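Local coordinates for putative mandelate racemase/muconate lactonizing enzyme (Bordetella bronchiseptica, PDB 3DDM), which is of unknown specific function but is a putative member of the mandelate racemase/muconate lactonizing enzyme group of the enolase superfamily, at residues N155-V163 against R184-L195. The protein carries 1 engineered substitution. Sequence-based numbering, arbitrary orientation.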
loop_
_atom_site.group_PDB
_atom_site.type_symbol
_atom_site.label_atom_id
_atom_site.label_comp_id
_atom_site.label_asym_id
_atom_site.label_seq_id
_atom_site.Cartn_x
_atom_site.Cartn_y
_atom_site.Cartn_z
ATOM N N ASN A 155 16.922 16.872 -14.581
ATOM C CA ASN A 155 15.762 16.994 -15.456
ATOM C C ASN A 155 16.135 17.150 -16.927
ATOM O O ASN A 155 17.169 17.727 -17.260
ATOM C CB ASN A 155 14.868 18.149 -15.006
ATOM C CG ASN A 155 13.875 17.731 -13.924
ATOM O OD1 ASN A 155 14.244 17.540 -12.761
ATOM N ND2 ASN A 155 12.608 17.576 -14.310
ATOM N N PRO A 156 15.276 16.638 -17.825
ATOM C CA PRO A 156 15.392 16.634 -19.286
ATOM C C PRO A 156 15.333 17.960 -20.031
ATOM O O PRO A 156 15.741 18.027 -21.196
ATOM C CB PRO A 156 14.257 15.708 -19.708
ATOM C CG PRO A 156 13.208 16.045 -18.712
ATOM C CD PRO A 156 13.991 16.035 -17.421
ATOM N N GLU A 157 14.822 19.001 -19.380
ATOM C CA GLU A 157 14.712 20.307 -20.030
ATOM C C GLU A 157 16.060 20.850 -20.505
ATOM O O GLU A 157 16.246 21.111 -21.695
ATOM C CB GLU A 157 14.046 21.316 -19.094
ATOM C CG GLU A 157 12.568 21.034 -18.788
ATOM C CD GLU A 157 12.354 19.749 -17.991
ATOM O OE1 GLU A 157 13.085 19.537 -16.999
ATOM O OE2 GLU A 157 11.446 18.961 -18.347
ATOM N N ASN A 158 17.002 21.016 -19.582
ATOM C CA ASN A 158 18.324 21.523 -19.943
ATOM C C ASN A 158 19.423 20.804 -19.175
ATOM O O ASN A 158 20.048 21.374 -18.283
ATOM C CB ASN A 158 18.387 23.031 -19.694
ATOM C CG ASN A 158 17.728 23.830 -20.814
ATOM O OD1 ASN A 158 17.129 24.886 -20.578
ATOM N ND2 ASN A 158 17.848 23.331 -22.048
ATOM N N PRO A 159 19.680 19.535 -19.532
ATOM C CA PRO A 159 20.690 18.670 -18.916
ATOM C C PRO A 159 22.101 19.258 -18.879
ATOM O O PRO A 159 22.763 19.232 -17.841
ATOM C CB PRO A 159 20.625 17.405 -19.773
ATOM C CG PRO A 159 19.244 17.414 -20.304
ATOM C CD PRO A 159 19.038 18.846 -20.664
ATOM N N GLU A 160 22.563 19.773 -20.014
ATOM C CA GLU A 160 23.906 20.344 -20.099
ATOM C C GLU A 160 24.129 21.478 -19.095
ATOM O O GLU A 160 25.236 21.647 -18.581
ATOM C CB GLU A 160 24.181 20.841 -21.523
ATOM C CG GLU A 160 23.166 21.851 -22.017
ATOM C CD GLU A 160 21.826 21.216 -22.350
ATOM O OE1 GLU A 160 20.795 21.932 -22.281
ATOM O OE2 GLU A 160 21.813 20.009 -22.691
ATOM N N ASP A 161 23.075 22.245 -18.815
ATOM C CA ASP A 161 23.157 23.347 -17.863
ATOM C C ASP A 161 23.361 22.898 -16.423
ATOM O O ASP A 161 24.297 23.346 -15.763
ATOM C CB ASP A 161 21.908 24.219 -17.927
ATOM C CG ASP A 161 21.842 25.049 -19.194
ATOM O OD1 ASP A 161 22.917 25.325 -19.781
ATOM O OD2 ASP A 161 20.720 25.440 -19.593
ATOM N N VAL A 162 22.494 22.021 -15.923
ATOM C CA VAL A 162 22.651 21.570 -14.549
ATOM C C VAL A 162 23.860 20.647 -14.409
ATOM O O VAL A 162 24.489 20.604 -13.355
ATOM C CB VAL A 162 21.369 20.868 -14.003
ATOM C CG1 VAL A 162 20.206 21.117 -14.921
ATOM C CG2 VAL A 162 21.616 19.395 -13.807
ATOM N N VAL A 163 24.194 19.910 -15.463
ATOM C CA VAL A 163 25.362 19.033 -15.396
ATOM C C VAL A 163 26.603 19.903 -15.216
ATOM O O VAL A 163 27.523 19.552 -14.491
ATOM C CB VAL A 163 25.534 18.192 -16.682
ATOM C CG1 VAL A 163 26.952 17.631 -16.752
ATOM C CG2 VAL A 163 24.516 17.059 -16.700
ATOM N N ARG A 184 14.215 13.549 -27.809
ATOM C CA ARG A 184 14.878 14.516 -26.950
ATOM C C ARG A 184 15.841 13.794 -26.012
ATOM O O ARG A 184 16.956 14.262 -25.781
ATOM C CB ARG A 184 13.843 15.296 -26.133
ATOM C CG ARG A 184 14.298 16.675 -25.702
ATOM C CD ARG A 184 13.351 17.282 -24.676
ATOM N NE ARG A 184 13.578 18.717 -24.515
ATOM C CZ ARG A 184 14.736 19.266 -24.150
ATOM N NH1 ARG A 184 15.798 18.506 -23.893
ATOM N NH2 ARG A 184 14.842 20.586 -24.061
ATOM N N ASP A 185 15.409 12.652 -25.485
ATOM C CA ASP A 185 16.231 11.872 -24.567
ATOM C C ASP A 185 17.550 11.408 -25.174
ATOM O O ASP A 185 18.592 11.500 -24.536
ATOM C CB ASP A 185 15.456 10.659 -24.044
ATOM C CG ASP A 185 14.391 11.033 -23.020
ATOM O OD1 ASP A 185 14.558 12.055 -22.316
ATOM O OD2 ASP A 185 13.395 10.288 -22.905
ATOM N N VAL A 186 17.513 10.899 -26.397
ATOM C CA VAL A 186 18.742 10.446 -27.035
ATOM C C VAL A 186 19.599 11.650 -27.379
ATOM O O VAL A 186 20.815 11.534 -27.500
ATOM C CB VAL A 186 18.472 9.639 -28.330
ATOM C CG1 VAL A 186 17.722 8.354 -28.000
ATOM C CG2 VAL A 186 17.685 10.487 -29.317
ATOM N N ARG A 187 18.966 12.807 -27.543
ATOM C CA ARG A 187 19.712 14.020 -27.850
ATOM C C ARG A 187 20.471 14.411 -26.589
ATOM O O ARG A 187 21.683 14.642 -26.629
ATOM C CB ARG A 187 18.772 15.162 -28.258
ATOM C CG ARG A 187 19.054 15.730 -29.648
ATOM C CD ARG A 187 18.466 17.127 -29.809
ATOM N NE ARG A 187 17.044 17.186 -29.467
ATOM C CZ ARG A 187 16.078 16.561 -30.136
ATOM N NH1 ARG A 187 16.368 15.818 -31.199
ATOM N NH2 ARG A 187 14.818 16.682 -29.740
ATOM N N ASN A 188 19.743 14.473 -25.472
ATOM C CA ASN A 188 20.321 14.818 -24.178
ATOM C C ASN A 188 21.447 13.860 -23.834
ATOM O O ASN A 188 22.558 14.280 -23.522
ATOM C CB ASN A 188 19.268 14.746 -23.070
ATOM C CG ASN A 188 18.233 15.848 -23.171
ATOM O OD1 ASN A 188 18.456 16.871 -23.828
ATOM N ND2 ASN A 188 17.094 15.656 -22.498
ATOM N N ALA A 189 21.146 12.568 -23.893
ATOM C CA ALA A 189 22.123 11.535 -23.582
ATOM C C ALA A 189 23.439 11.755 -24.311
ATOM O O ALA A 189 24.495 11.816 -23.690
ATOM C CB ALA A 189 21.560 10.160 -23.927
ATOM N N LEU A 190 23.368 11.883 -25.630
ATOM C CA LEU A 190 24.558 12.075 -26.446
ATOM C C LEU A 190 25.202 13.444 -26.238
ATOM O O LEU A 190 26.429 13.561 -26.207
ATOM C CB LEU A 190 24.220 11.873 -27.928
ATOM C CG LEU A 190 23.598 10.521 -28.309
ATOM C CD1 LEU A 190 23.374 10.482 -29.805
ATOM C CD2 LEU A 190 24.496 9.367 -27.882
ATOM N N HIS A 191 24.381 14.477 -26.092
ATOM C CA HIS A 191 24.905 15.822 -25.890
ATOM C C HIS A 191 25.746 15.882 -24.603
ATOM O O HIS A 191 26.896 16.332 -24.613
ATOM C CB HIS A 191 23.751 16.827 -25.831
ATOM C CG HIS A 191 24.198 18.254 -25.758
ATOM N ND1 HIS A 191 24.914 18.861 -26.769
ATOM C CD2 HIS A 191 24.059 19.185 -24.783
ATOM C CE1 HIS A 191 25.200 20.103 -26.418
ATOM N NE2 HIS A 191 24.694 20.325 -25.218
ATOM N N VAL A 192 25.172 15.415 -23.501
ATOM C CA VAL A 192 25.869 15.410 -22.224
ATOM C C VAL A 192 27.131 14.552 -22.274
ATOM O O VAL A 192 28.083 14.810 -21.544
ATOM C CB VAL A 192 24.956 14.889 -21.099
ATOM C CG1 VAL A 192 25.708 14.862 -19.780
ATOM C CG2 VAL A 192 23.725 15.764 -20.989
ATOM N N ARG A 193 27.141 13.528 -23.122
ATOM C CA ARG A 193 28.320 12.675 -23.230
ATOM C C ARG A 193 29.443 13.460 -23.885
ATOM O O ARG A 193 30.602 13.359 -23.481
ATOM C CB ARG A 193 28.019 11.420 -24.052
ATOM C CG ARG A 193 29.268 10.628 -24.445
ATOM C CD ARG A 193 30.173 10.352 -23.252
ATOM N NE ARG A 193 29.625 9.343 -22.353
ATOM C CZ ARG A 193 30.039 9.156 -21.104
ATOM N NH1 ARG A 193 31.004 9.919 -20.610
ATOM N NH2 ARG A 193 29.497 8.207 -20.350
ATOM N N GLU A 194 29.088 14.240 -24.903
ATOM C CA GLU A 194 30.049 15.071 -25.614
ATOM C C GLU A 194 30.676 16.047 -24.625
ATOM O O GLU A 194 31.897 16.116 -24.488
ATOM C CB GLU A 194 29.344 15.864 -26.709
ATOM C CG GLU A 194 28.901 15.055 -27.901
ATOM C CD GLU A 194 27.897 15.810 -28.756
ATOM O OE1 GLU A 194 28.016 17.057 -28.839
ATOM O OE2 GLU A 194 26.997 15.160 -29.345
ATOM N N LEU A 195 29.817 16.800 -23.946
ATOM C CA LEU A 195 30.241 17.783 -22.960
ATOM C C LEU A 195 31.223 17.185 -21.939
ATOM O O LEU A 195 32.320 17.705 -21.745
ATOM C CB LEU A 195 29.003 18.343 -22.238
ATOM C CG LEU A 195 29.174 19.435 -21.175
ATOM C CD1 LEU A 195 29.460 20.764 -21.844
ATOM C CD2 LEU A 195 27.913 19.541 -20.345
#
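Pro-156, Pro-159 and Glu-160 meet Arg-184, Asn-188 and His-191 where two neighbouring outer helices of the enolase-superfamily TIM barrel, 159-169 and 182-196, lie side by side. The axes of their short segments approach to 9.9 Å, at an angle of 39°, and the helices are joined through strand 174-177 in a beta-alpha-beta-alpha order. The loop leading into helix 159-169 is held through its carbonyls. ND2 of Asn-188 donates to Pro-156 O (3.0 Å), in the carbonyl plane and on a lone pair, although the oxygen lies off the plane of the Asn-188 amide. Arg-184, with CG anti to its backbone nitrogen and the chain extended to NE, carries its guanidinium over the loop; NH2 donates a weak hydrogen bond to Glu-157 O (2.8 Å), and Glu-157 CA lies over one face near the rim. The Asn-188 amide also packs against the Pro-159 ring, CG to CG at 3.4 Å, the two side chains crossing at about a right angle. Further along, Pro-159 CB rests on CG2 of Val-192, whose other methyl, CG1, meets Val-163 CG2 at 4.0 Å. Val-163 also touches Ile-154 of the barrel strand 146-154, so this apolar seam continues inward. At the more open margin, Leu-195 lays CD2 beside the backbone of Glu-160. The Glu-160 chain starts with CG between the backbone nitrogen and carbonyl carbon (chi1 57°) and bends at chi2, passing across the CD2-NE2 edge of the His-191 ring at about a right angle. Its carboxylate plane is turned 67° from that ring, and OE2 sits 3.2 Å from His-191 CD2, a ring carbon.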